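Local coordinates for protein chaperone SycD (Yersinia enterocolitica, PDB 2VGX) that acts as a type III secretion chaperone for translocator proteins and probably modulates expression of the yop operon, at residues 46-51 / 56-61; 50-55 / 78-83; 95-100 / 129-134; 110-115 / 133-138. One frame throughout, in Å; residues are numbered along the deposited sequence.

Contact 1: 46-51 / 56-61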
loop_
_atom_site.group_PDB
_atom_site.type_symbol
_atom_site.label_atom_id
_atom_site.label_comp_id
_atom_site.label_asym_id
_atom_site.label_seq_id
_atom_site.Cartn_x
_atom_site.Cartn_y
_atom_site.Cartn_z
ATOM N N ALA B 46 2.661 -5.792 -1.391
ATOM C CA ALA B 46 1.705 -4.709 -1.727
ATOM C C ALA B 46 2.436 -3.498 -2.311
ATOM O O ALA B 46 1.956 -2.871 -3.253
ATOM C CB ALA B 46 0.891 -4.269 -0.471
ATOM N N LEU B 47 3.620 -3.199 -1.776
ATOM C CA LEU B 47 4.412 -2.054 -2.239
ATOM C C LEU B 47 4.871 -2.275 -3.694
ATOM O O LEU B 47 4.818 -1.348 -4.510
ATOM C CB LEU B 47 5.615 -1.805 -1.314
ATOM C CG LEU B 47 5.302 -1.191 0.077
ATOM C CD1 LEU B 47 6.531 -1.211 1.002
ATOM C CD2 LEU B 47 4.775 0.235 -0.113
ATOM N N CYS B 48 5.295 -3.504 -4.001
ATOM C CA CYS B 48 5.756 -3.856 -5.358
ATOM C C CYS B 48 4.623 -3.683 -6.366
ATOM O O CYS B 48 4.866 -3.281 -7.508
ATOM C CB CYS B 48 6.257 -5.281 -5.409
ATOM S SG CYS B 48 7.886 -5.515 -4.622
ATOM N N VAL B 49 3.402 -3.988 -5.948
ATOM C CA VAL B 49 2.213 -3.779 -6.797
ATOM C C VAL B 49 1.878 -2.311 -7.032
ATOM O O VAL B 49 1.505 -1.904 -8.179
ATOM C CB VAL B 49 1.020 -4.576 -6.243
ATOM C CG1 VAL B 49 -0.277 -4.284 -7.011
ATOM C CG2 VAL B 49 1.356 -6.083 -6.309
ATOM N N LEU B 50 2.008 -1.523 -5.957
ATOM C CA LEU B 50 1.715 -0.089 -5.993
ATOM C C LEU B 50 2.732 0.708 -6.783
ATOM O O LEU B 50 2.359 1.674 -7.447
ATOM C CB LEU B 50 1.511 0.473 -4.578
ATOM C CG LEU B 50 0.266 -0.041 -3.822
ATOM C CD1 LEU B 50 0.450 -0.033 -2.265
ATOM C CD2 LEU B 50 -1.021 0.690 -4.263
ATOM N N ASP B 51 4.008 0.325 -6.692
ATOM C CA ASP B 51 5.025 0.876 -7.579
ATOM C C ASP B 51 5.961 -0.219 -8.035
ATOM O O ASP B 51 6.931 -0.533 -7.335
ATOM C CB ASP B 51 5.841 2.007 -6.925
ATOM C CG ASP B 51 6.703 2.782 -7.944
ATOM O OD1 ASP B 51 6.827 2.348 -9.134
ATOM O OD2 ASP B 51 7.283 3.809 -7.542
ATOM N N ARG B 56 13.756 -0.616 -4.450
ATOM C CA ARG B 56 13.772 -0.792 -2.989
ATOM C C ARG B 56 12.781 -1.848 -2.523
ATOM O O ARG B 56 13.070 -2.632 -1.616
ATOM C CB ARG B 56 13.435 0.516 -2.246
ATOM C CG ARG B 56 14.428 1.667 -2.461
ATOM C CD ARG B 56 13.922 2.892 -1.686
ATOM N NE ARG B 56 12.594 3.324 -2.139
ATOM C CZ ARG B 56 11.764 4.081 -1.412
ATOM N NH1 ARG B 56 12.124 4.503 -0.179
ATOM N NH2 ARG B 56 10.566 4.425 -1.908
ATOM N N PHE B 57 11.618 -1.869 -3.164
ATOM C CA PHE B 57 10.543 -2.824 -2.817
ATOM C C PHE B 57 10.862 -4.250 -3.212
ATOM O O PHE B 57 10.466 -5.184 -2.477
ATOM C CB PHE B 57 9.198 -2.367 -3.418
ATOM C CG PHE B 57 8.803 -0.946 -3.028
ATOM C CD1 PHE B 57 9.333 -0.334 -1.877
ATOM C CD2 PHE B 57 7.894 -0.226 -3.819
ATOM C CE1 PHE B 57 8.969 0.969 -1.530
ATOM C CE2 PHE B 57 7.504 1.077 -3.483
ATOM C CZ PHE B 57 8.037 1.684 -2.328
ATOM N N PHE B 58 11.548 -4.426 -4.359
ATOM C CA PHE B 58 11.939 -5.788 -4.822
ATOM C C PHE B 58 13.102 -6.320 -4.039
ATOM O O PHE B 58 13.209 -7.544 -3.854
ATOM C CB PHE B 58 12.170 -5.846 -6.345
ATOM C CG PHE B 58 10.893 -5.529 -7.103
ATOM C CD1 PHE B 58 10.021 -6.552 -7.434
ATOM C CD2 PHE B 58 10.527 -4.194 -7.374
ATOM C CE1 PHE B 58 8.801 -6.254 -8.075
ATOM C CE2 PHE B 58 9.321 -3.905 -8.014
ATOM C CZ PHE B 58 8.474 -4.953 -8.365
ATOM N N LEU B 59 13.958 -5.410 -3.564
ATOM C CA LEU B 59 15.019 -5.829 -2.641
ATOM C C LEU B 59 14.388 -6.365 -1.340
ATOM O O LEU B 59 14.764 -7.431 -0.856
ATOM C CB LEU B 59 15.973 -4.674 -2.340
ATOM C CG LEU B 59 17.172 -5.009 -1.411
ATOM C CD1 LEU B 59 18.058 -6.160 -2.026
ATOM C CD2 LEU B 59 17.992 -3.736 -1.080
ATOM N N GLY B 60 13.410 -5.652 -0.786
ATOM C CA GLY B 60 12.798 -6.084 0.465
ATOM C C GLY B 60 12.013 -7.372 0.277
ATOM O O GLY B 60 12.013 -8.266 1.157
ATOM N N LEU B 61 11.321 -7.483 -0.860
ATOM C CA LEU B 61 10.503 -8.680 -1.134
ATOM C C LEU B 61 11.404 -9.891 -1.296
ATOM O O LEU B 61 11.102 -11.014 -0.795
ATOM C CB LEU B 61 9.658 -8.479 -2.412
ATOM C CG LEU B 61 8.713 -9.646 -2.752
ATOM C CD1 LEU B 61 7.591 -9.637 -1.684
ATOM C CD2 LEU B 61 8.172 -9.488 -4.138
#
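Leu47 and Cys48 meet the rings of Phe57 and Phe58, and most of this contact is aromatic. Leu47 CB sits over one face of Phe57, 3.8 Å from the ring centroid and 16° off the normal: a CH-pi contact, placed toward the rim. Cys48 makes a sulfur-aromatic contact with Phe58. Its SG is 3.6 Å from the ring centroid of Phe58, only 9° off the normal. With SG anti to its own carbonyl carbon and beside the backbone N (chi1 -74°), the sulfur meets Phe57, Phe58 and Leu61 at once.

The segments belong to an antiparallel pair, helix 44-50 and helix 55-67, joined by a short loop. Such helical hairpins build tetratricopeptide repeat proteins, and 46-51 lies in a sequence range of that family. The axes of the two short segments come within 8.9 Å.

The apolar contacts also gather on Cys48. SG lies 3.6 Å from Phe57 CB and 4.0 Å from Leu61 CD2, so three residues of the second helix touch it. Asp51 CB is 3.9 Å from Phe57 CE2, while Asp51 O lies at the edge of that ring, near its plane. The carboxylate of Asp51 is engaged locally, through OD1 to Tyr53 N. Leu21 of helix 18-33 packs on both Leu47 and Phe57. Ala46, Val49 and Leu50 pack against apolar side chains of another protein chain.

Contact 2: 50-55 / 78-83; sequences LDHYDS and YSYGAV
Tyr80 on helix 71-84 reaches His52 in the turn that links helix 44-50 to helix 55-67. This turn is a type I beta turn from Asp51 to Asp54. It starts as an Asx turn: Tyr53 N donates to Asp51 OD1 at 3.1 Å, meeting it from 42° above the carboxylate plane. At its far end Asp54 is the N-cap of the next helix. Its carboxylate also pairs with Arg56.

The tight part is polar and small. Tyr80 OH gives its hydrogen to His52 O at 2.7 Å, with a C=O...donor angle of 152°. Tyr80 CG is anti to the backbone N (chi1 -177°), which carries the phenol out from the helix to the turn. His52 O then lies at the edge of the Tyr80 ring, near its plane. The hydroxyl lies near the plane of the imidazole too, at the edge. Phe58 of helix 55-67 packs on both His52 and Tyr80.

The solvent side is looser. His52 and Tyr53 are both exposed. Tyr53 only grazes the hydroxyl, with CD1 4.1 Å from Tyr80 OH. His52 ND1 lies over one face of the Tyr53 ring, toward its rim.

Farther along the loop the backbones come close, with few side-chain touches. The CA atoms of Ser55 and buried Gly81 are 5.1 Å apart, and no hydrogen bond crosses here. Met84 packs on Tyr53 and Ser55. Ser55 meets the backbone of Gly81: its CB lies 4.2 Å from Gly81 O.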
loop_
_atom_site.group_PDB
_atom_site.type_symbol
_atom_site.label_atom_id
_atom_site.label_comp_id
_atom_site.label_asym_id
_atom_site.label_seq_id
_atom_site.Cartn_x
_atom_site.Cartn_y
_atom_site.Cartn_z
ATOM N N LEU B 50 2.008 -1.523 -5.957
ATOM C CA LEU B 50 1.715 -0.089 -5.993
ATOM C C LEU B 50 2.732 0.708 -6.783
ATOM O O LEU B 50 2.359 1.674 -7.447
ATOM C CB LEU B 50 1.511 0.473 -4.578
ATOM C CG LEU B 50 0.266 -0.041 -3.822
ATOM C CD1 LEU B 50 0.450 -0.033 -2.265
ATOM C CD2 LEU B 50 -1.021 0.690 -4.263
ATOM N N ASP B 51 4.008 0.325 -6.692
ATOM C CA ASP B 51 5.025 0.876 -7.579
ATOM C C ASP B 51 5.961 -0.219 -8.035
ATOM O O ASP B 51 6.931 -0.533 -7.335
ATOM C CB ASP B 51 5.841 2.007 -6.925
ATOM C CG ASP B 51 6.703 2.782 -7.944
ATOM O OD1 ASP B 51 6.827 2.348 -9.134
ATOM O OD2 ASP B 51 7.283 3.809 -7.542
ATOM N N HIS B 52 5.704 -0.764 -9.226
ATOM C CA HIS B 52 6.527 -1.859 -9.697
ATOM C C HIS B 52 7.796 -1.450 -10.424
ATOM O O HIS B 52 8.458 -2.280 -11.036
ATOM C CB HIS B 52 5.745 -2.943 -10.465
ATOM C CG HIS B 52 5.301 -2.536 -11.828
ATOM N ND1 HIS B 52 6.022 -2.825 -12.968
ATOM C CD2 HIS B 52 4.195 -1.876 -12.241
ATOM C CE1 HIS B 52 5.373 -2.362 -14.023
ATOM N NE2 HIS B 52 4.267 -1.775 -13.610
ATOM N N TYR B 53 8.129 -0.173 -10.326
ATOM C CA TYR B 53 9.405 0.332 -10.803
ATOM C C TYR B 53 10.384 0.747 -9.684
ATOM O O TYR B 53 11.498 1.216 -9.974
ATOM C CB TYR B 53 9.185 1.499 -11.787
ATOM C CG TYR B 53 8.326 1.091 -12.971
ATOM C CD1 TYR B 53 8.774 0.128 -13.852
ATOM C CD2 TYR B 53 7.068 1.684 -13.204
ATOM C CE1 TYR B 53 7.994 -0.278 -14.944
ATOM C CE2 TYR B 53 6.281 1.300 -14.309
ATOM C CZ TYR B 53 6.756 0.324 -15.162
ATOM O OH TYR B 53 5.999 -0.094 -16.233
ATOM N N ASP B 54 9.993 0.572 -8.430
ATOM C CA ASP B 54 10.838 0.985 -7.300
ATOM C C ASP B 54 11.684 -0.206 -6.822
ATOM O O ASP B 54 11.167 -1.097 -6.148
ATOM C CB ASP B 54 9.971 1.520 -6.136
ATOM C CG ASP B 54 10.788 2.333 -5.113
ATOM O OD1 ASP B 54 11.942 1.949 -4.791
ATOM O OD2 ASP B 54 10.261 3.353 -4.606
ATOM N N SER B 55 12.992 -0.189 -7.145
ATOM C CA SER B 55 13.892 -1.312 -6.823
ATOM C C SER B 55 13.951 -1.629 -5.310
ATOM O O SER B 55 14.189 -2.785 -4.931
ATOM C CB SER B 55 15.314 -1.016 -7.347
ATOM O OG SER B 55 15.887 0.102 -6.665
ATOM N N TYR B 78 14.742 -10.581 -7.082
ATOM C CA TYR B 78 16.053 -9.931 -7.170
ATOM C C TYR B 78 16.432 -9.663 -8.627
ATOM O O TYR B 78 17.023 -8.616 -8.949
ATOM C CB TYR B 78 17.099 -10.879 -6.586
ATOM C CG TYR B 78 17.126 -10.988 -5.046
ATOM C CD1 TYR B 78 17.003 -9.870 -4.239
ATOM C CD2 TYR B 78 17.363 -12.224 -4.425
ATOM C CE1 TYR B 78 17.072 -9.963 -2.814
ATOM C CE2 TYR B 78 17.436 -12.332 -3.019
ATOM C CZ TYR B 78 17.306 -11.213 -2.246
ATOM O OH TYR B 78 17.393 -11.310 -0.889
ATOM N N SER B 79 16.104 -10.595 -9.519
ATOM C CA SER B 79 16.409 -10.427 -10.944
ATOM C C SER B 79 15.589 -9.280 -11.532
ATOM O O SER B 79 16.104 -8.490 -12.316
ATOM C CB SER B 79 16.225 -11.754 -11.731
ATOM O OG SER B 79 14.892 -12.220 -11.652
ATOM N N TYR B 80 14.322 -9.173 -11.142
ATOM C CA TYR B 80 13.505 -8.027 -11.589
ATOM C C TYR B 80 14.077 -6.709 -11.033
ATOM O O TYR B 80 14.126 -5.669 -11.756
ATOM C CB TYR B 80 12.048 -8.234 -11.219
ATOM C CG TYR B 80 11.172 -7.108 -11.739
ATOM C CD1 TYR B 80 10.706 -7.104 -13.070
ATOM C CD2 TYR B 80 10.878 -6.024 -10.929
ATOM C CE1 TYR B 80 9.900 -6.035 -13.578
ATOM C CE2 TYR B 80 10.069 -4.977 -11.398
ATOM C CZ TYR B 80 9.610 -4.977 -12.709
ATOM O OH TYR B 80 8.855 -3.921 -13.146
ATOM N N GLY B 81 14.513 -6.754 -9.771
ATOM C CA GLY B 81 15.200 -5.626 -9.140
ATOM C C GLY B 81 16.414 -5.136 -9.936
ATOM O O GLY B 81 16.607 -3.906 -10.115
ATOM N N ALA B 82 17.248 -6.068 -10.409
ATOM C CA ALA B 82 18.403 -5.735 -11.257
ATOM C C ALA B 82 18.021 -5.093 -12.588
ATOM O O ALA B 82 18.762 -4.272 -13.122
ATOM C CB ALA B 82 19.290 -6.984 -11.501
ATOM N N VAL B 83 16.872 -5.462 -13.148
ATOM C CA VAL B 83 16.409 -4.750 -14.355
ATOM C C VAL B 83 16.132 -3.305 -14.012
ATOM O O VAL B 83 16.392 -2.400 -14.834
ATOM C CB VAL B 83 15.114 -5.359 -14.975
ATOM C CG1 VAL B 83 14.729 -4.638 -16.263
ATOM C CG2 VAL B 83 15.329 -6.834 -15.289
#

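Contact 3: 95-100 / 129-134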
loop_
_atom_site.group_PDB
_atom_site.type_symbol
_atom_site.label_atom_id
_atom_site.label_comp_id
_atom_site.label_asym_id
_atom_site.label_seq_id
_atom_site.Cartn_x
_atom_site.Cartn_y
_atom_site.Cartn_z
ATOM N N ALA B 95 20.948 -12.890 -5.135
ATOM C CA ALA B 95 20.562 -13.958 -6.052
ATOM C C ALA B 95 21.631 -15.068 -6.096
ATOM O O ALA B 95 21.277 -16.242 -6.139
ATOM C CB ALA B 95 20.321 -13.421 -7.467
ATOM N N ALA B 96 22.913 -14.694 -6.133
ATOM C CA ALA B 96 24.000 -15.695 -6.089
ATOM C C ALA B 96 23.844 -16.584 -4.853
ATOM O O ALA B 96 24.014 -17.794 -4.929
ATOM C CB ALA B 96 25.348 -15.013 -6.110
ATOM N N GLU B 97 23.499 -15.974 -3.720
ATOM C CA GLU B 97 23.313 -16.696 -2.461
ATOM C C GLU B 97 22.191 -17.711 -2.557
ATOM O O GLU B 97 22.330 -18.842 -2.097
ATOM C CB GLU B 97 23.055 -15.722 -1.292
ATOM C CG GLU B 97 24.267 -14.908 -0.773
ATOM C CD GLU B 97 23.910 -14.125 0.472
ATOM O OE1 GLU B 97 22.831 -13.458 0.497
ATOM O OE2 GLU B 97 24.680 -14.190 1.452
ATOM N N CYS B 98 21.059 -17.315 -3.145
ATOM C CA CYS B 98 19.939 -18.242 -3.365
ATOM C C CYS B 98 20.276 -19.336 -4.399
ATOM O O CYS B 98 19.852 -20.493 -4.250
ATOM C CB CYS B 98 18.693 -17.456 -3.839
ATOM S SG CYS B 98 18.222 -16.180 -2.646
ATOM N N LEU B 99 21.004 -18.967 -5.457
ATOM C CA LEU B 99 21.419 -19.926 -6.493
ATOM C C LEU B 99 22.285 -21.085 -5.956
ATOM O O LEU B 99 22.200 -22.229 -6.426
ATOM C CB LEU B 99 22.142 -19.202 -7.622
ATOM C CG LEU B 99 21.190 -18.434 -8.549
ATOM C CD1 LEU B 99 21.907 -17.456 -9.466
ATOM C CD2 LEU B 99 20.333 -19.396 -9.343
ATOM N N LEU B 100 23.118 -20.770 -4.989
ATOM C CA LEU B 100 23.932 -21.777 -4.326
ATOM C C LEU B 100 23.084 -22.796 -3.565
ATOM O O LEU B 100 23.431 -23.982 -3.488
ATOM C CB LEU B 100 24.903 -21.092 -3.383
ATOM C CG LEU B 100 26.060 -20.376 -4.070
ATOM C CD1 LEU B 100 26.834 -19.595 -3.028
ATOM C CD2 LEU B 100 26.967 -21.341 -4.853
ATOM N N SER B 129 32.656 -6.529 -0.670
ATOM C CA SER B 129 33.740 -6.961 -1.551
ATOM C C SER B 129 34.495 -8.134 -0.941
ATOM O O SER B 129 34.866 -9.074 -1.632
ATOM C CB SER B 129 34.712 -5.801 -1.767
ATOM O OG SER B 129 35.664 -6.136 -2.754
ATOM N N THR B 130 34.707 -8.068 0.369
ATOM C CA THR B 130 35.421 -9.132 1.096
ATOM C C THR B 130 34.643 -10.446 1.024
ATOM O O THR B 130 35.232 -11.491 0.759
ATOM C CB THR B 130 35.703 -8.669 2.538
ATOM O OG1 THR B 130 36.448 -7.433 2.489
ATOM C CG2 THR B 130 36.489 -9.712 3.329
ATOM N N ARG B 131 33.321 -10.395 1.224
ATOM C CA ARG B 131 32.457 -11.588 1.138
ATOM C C ARG B 131 32.425 -12.169 -0.278
ATOM O O ARG B 131 32.532 -13.407 -0.486
ATOM C CB ARG B 131 31.016 -11.293 1.631
ATOM C CG ARG B 131 30.904 -10.977 3.141
ATOM C CD ARG B 131 29.579 -10.276 3.534
ATOM N NE ARG B 131 28.404 -11.161 3.598
ATOM C CZ ARG B 131 27.125 -10.742 3.649
ATOM N NH1 ARG B 131 26.819 -9.442 3.633
ATOM N NH2 ARG B 131 26.135 -11.625 3.698
ATOM N N VAL B 132 32.284 -11.283 -1.267
ATOM C CA VAL B 132 32.236 -11.710 -2.661
ATOM C C VAL B 132 33.498 -12.488 -3.054
ATOM O O VAL B 132 33.400 -13.532 -3.667
ATOM C CB VAL B 132 31.963 -10.516 -3.647
ATOM C CG1 VAL B 132 32.156 -10.978 -5.089
ATOM C CG2 VAL B 132 30.485 -10.005 -3.464
ATOM N N SER B 133 34.673 -11.966 -2.716
ATOM C CA SER B 133 35.932 -12.639 -3.056
ATOM C C SER B 133 36.030 -13.989 -2.375
ATOM O O SER B 133 36.523 -14.950 -2.954
ATOM C CB SER B 133 37.136 -11.781 -2.644
ATOM O OG SER B 133 37.141 -10.575 -3.376
ATOM N N SER B 134 35.559 -14.031 -1.146
ATOM C CA SER B 134 35.576 -15.228 -0.321
ATOM C C SER B 134 34.698 -16.294 -0.970
ATOM O O SER B 134 35.126 -17.444 -1.135
ATOM C CB SER B 134 35.114 -14.856 1.096
ATOM O OG SER B 134 35.197 -15.947 1.987
#
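Glu97 OE1 is held by two groups, His94 ND1 one turn earlier and Gln66 NE2 of helix 55-67. Its other oxygen, OE2, faces Arg131 across the contact. OE2 lies 3.7 Å from Arg131 NH2, a long salt bridge with no hydrogen bond in it. The carboxylate and guanidinium planes are turned 72° apart, so the two groups do not form the flat two-pronged pair. The attraction is therefore probably mostly electrostatic.

The two side chains cross at about a right angle. Arg131 bends at chi3 (77°), which swings its guanidinium toward Glu97. The hydrogen bonds on OE1 should help to fix the glutamate, while Arg131 is exposed at the surface. With 40 Å² buried in all, the contact is slight.

Within 129-134, one carbonyl has two donors. Ser129 O accepts from Ser133 N at 3.1 Å and from Ser133 OG at 3.2 Å, from opposite faces of its plane. The Ser133 hydroxyl is thus turned back onto its own helix.

Apolar packing lies beside the salt bridge. Phe93 of helix 90-100 touches both Arg131 and Val132. Met135 of helix 128-138 packs on Glu97 and Leu100. In this tetratricopeptide-type array, helix 105-119 comes between the two helices in the chain; Ala96 packs on its Leu112, and Ser133 on its Gln116.

Contact 4: 110-115 / 133-138; sequences SGLFLA and SSMLEA
Two consecutive helices, 105-119 and 128-138, pack antiparallel here, with Leu112 and Leu136 facing each other. This is the helical-hairpin packing of a tetratricopeptide-type fold, near the C-terminal end of the modelled chain. The axes of the two segments, 150° between their N-to-C directions, come within 10.1 Å. The CA atoms of Leu112 and Leu136 are 6.9 Å apart. The contact is made by apolar side chains; no hydrogen bond crosses.

Leu136 does most of the work on its helix. Its CD2 lies 3.6 Å from Leu112 CB, the shortest approach of the contact. The same methyl sits over one face of the Phe113 ring, toward the rim, 4.0 Å from the centroid and 15° off the normal. This is a CH-pi contact. The other methyl, CD1, is 3.9 Å from Phe113 CE1. Both branches of Leu136 thus meet the ring, although Phe113 is an exposed residue. Glu109 and Gln116 of helix 105-119 also pack on Leu136.

On the other side, helix 90-100 covers the contact: Phe93 touches both Leu112 and Met135. Leu112 and Met135 cross at about a right angle. Leu112 CD1 lies 4.0 Å from Met135 CB. The Met135 chain bends at chi3 (63°), and its terminal CE ends 3.9 Å from Leu112 CD2.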
loop_
_atom_site.group_PDB
_atom_site.type_symbol
_atom_site.label_atom_id
_atom_site.label_comp_id
_atom_site.label_asym_id
_atom_site.label_seq_id
_atom_site.Cartn_x
_atom_site.Cartn_y
_atom_site.Cartn_z
ATOM N N SER B 110 28.509 -16.420 -12.010
ATOM C CA SER B 110 28.234 -15.253 -12.898
ATOM C C SER B 110 27.644 -14.065 -12.122
ATOM O O SER B 110 28.017 -12.925 -12.368
ATOM C CB SER B 110 27.304 -15.612 -14.055
ATOM O OG SER B 110 27.836 -16.677 -14.829
ATOM N N GLY B 111 26.742 -14.335 -11.177
ATOM C CA GLY B 111 26.152 -13.291 -10.323
ATOM C C GLY B 111 27.197 -12.585 -9.463
ATOM O O GLY B 111 27.224 -11.365 -9.380
ATOM N N LEU B 112 28.074 -13.366 -8.832
ATOM C CA LEU B 112 29.193 -12.798 -8.045
ATOM C C LEU B 112 30.183 -11.983 -8.854
ATOM O O LEU B 112 30.608 -10.927 -8.384
ATOM C CB LEU B 112 29.926 -13.907 -7.253
ATOM C CG LEU B 112 28.993 -14.540 -6.212
ATOM C CD1 LEU B 112 29.584 -15.932 -5.774
ATOM C CD2 LEU B 112 28.784 -13.637 -5.015
ATOM N N PHE B 113 30.543 -12.426 -10.061
ATOM C CA PHE B 113 31.401 -11.551 -10.923
ATOM C C PHE B 113 30.788 -10.196 -11.251
ATOM O O PHE B 113 31.485 -9.197 -11.322
ATOM C CB PHE B 113 31.807 -12.247 -12.233
ATOM C CG PHE B 113 32.867 -13.306 -12.041
ATOM C CD1 PHE B 113 34.031 -13.019 -11.345
ATOM C CD2 PHE B 113 32.685 -14.593 -12.530
ATOM C CE1 PHE B 113 35.010 -14.015 -11.154
ATOM C CE2 PHE B 113 33.665 -15.579 -12.344
ATOM C CZ PHE B 113 34.805 -15.285 -11.664
ATOM N N LEU B 114 29.485 -10.170 -11.475
ATOM C CA LEU B 114 28.788 -8.904 -11.709
ATOM C C LEU B 114 28.794 -8.050 -10.456
ATOM O O LEU B 114 29.060 -6.860 -10.537
ATOM C CB LEU B 114 27.342 -9.143 -12.182
ATOM C CG LEU B 114 26.568 -7.826 -12.483
ATOM C CD1 LEU B 114 27.276 -6.951 -13.602
ATOM C CD2 LEU B 114 25.171 -8.194 -12.890
ATOM N N ALA B 115 28.502 -8.637 -9.294
ATOM C CA ALA B 115 28.580 -7.877 -8.038
ATOM C C ALA B 115 29.970 -7.283 -7.872
ATOM O O ALA B 115 30.098 -6.122 -7.508
ATOM C CB ALA B 115 28.220 -8.757 -6.819
ATOM N N SER B 133 34.673 -11.966 -2.716
ATOM C CA SER B 133 35.932 -12.639 -3.056
ATOM C C SER B 133 36.030 -13.989 -2.375
ATOM O O SER B 133 36.523 -14.950 -2.954
ATOM C CB SER B 133 37.136 -11.781 -2.644
ATOM O OG SER B 133 37.141 -10.575 -3.376
ATOM N N SER B 134 35.559 -14.031 -1.146
ATOM C CA SER B 134 35.576 -15.228 -0.321
ATOM C C SER B 134 34.698 -16.294 -0.970
ATOM O O SER B 134 35.126 -17.444 -1.135
ATOM C CB SER B 134 35.114 -14.856 1.096
ATOM O OG SER B 134 35.197 -15.947 1.987
ATOM N N MET B 135 33.476 -15.908 -1.363
ATOM C CA MET B 135 32.559 -16.838 -2.030
ATOM C C MET B 135 33.037 -17.332 -3.388
ATOM O O MET B 135 32.837 -18.474 -3.713
ATOM C CB MET B 135 31.159 -16.226 -2.148
ATOM C CG MET B 135 30.563 -15.921 -0.791
ATOM S SD MET B 135 29.123 -14.837 -0.919
ATOM C CE MET B 135 28.019 -15.889 -1.862
ATOM N N LEU B 136 33.661 -16.467 -4.185
ATOM C CA LEU B 136 34.190 -16.844 -5.484
ATOM C C LEU B 136 35.311 -17.861 -5.347
ATOM O O LEU B 136 35.410 -18.813 -6.126
ATOM C CB LEU B 136 34.719 -15.609 -6.232
ATOM C CG LEU B 136 33.633 -14.769 -6.948
ATOM C CD1 LEU B 136 34.243 -13.438 -7.406
ATOM C CD2 LEU B 136 33.050 -15.550 -8.120
ATOM N N GLU B 137 36.161 -17.634 -4.361
ATOM C CA GLU B 137 37.233 -18.574 -4.078
ATOM C C GLU B 137 36.682 -19.931 -3.642
ATOM O O GLU B 137 37.138 -20.964 -4.124
ATOM C CB GLU B 137 38.149 -17.995 -3.014
ATOM C CG GLU B 137 39.160 -18.972 -2.511
ATOM C CD GLU B 137 40.253 -18.268 -1.763
ATOM O OE1 GLU B 137 40.004 -17.832 -0.605
ATOM O OE2 GLU B 137 41.356 -18.142 -2.345
ATOM N N ALA B 138 35.697 -19.921 -2.745
ATOM C CA ALA B 138 35.059 -21.148 -2.273
ATOM C C ALA B 138 34.434 -21.981 -3.407
ATOM O O ALA B 138 34.610 -23.206 -3.458
ATOM C CB ALA B 138 34.018 -20.826 -1.209
#

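In the fold
From the N terminus, contact 1 comes first and closes the short loop between helices 44-50 and 55-67. Contact 2 closes a longer loop to helix 71-84. Both start from the same stretch, and 56-61 lies inside the longer loop of contact 2. They touch, and together they join helices 44-50, 55-67 and 71-84. Contacts 3 and 4 follow in series and join helices 90-100, 105-119 and 128-138. Contact 4 opens inside the loop of contact 3, and both end on helix 128-138. Tyr78 packs on Ala95 and Cys98, which links contact 2 to contact 3. The centres of contacts 1 and 4 are about 26 Å apart.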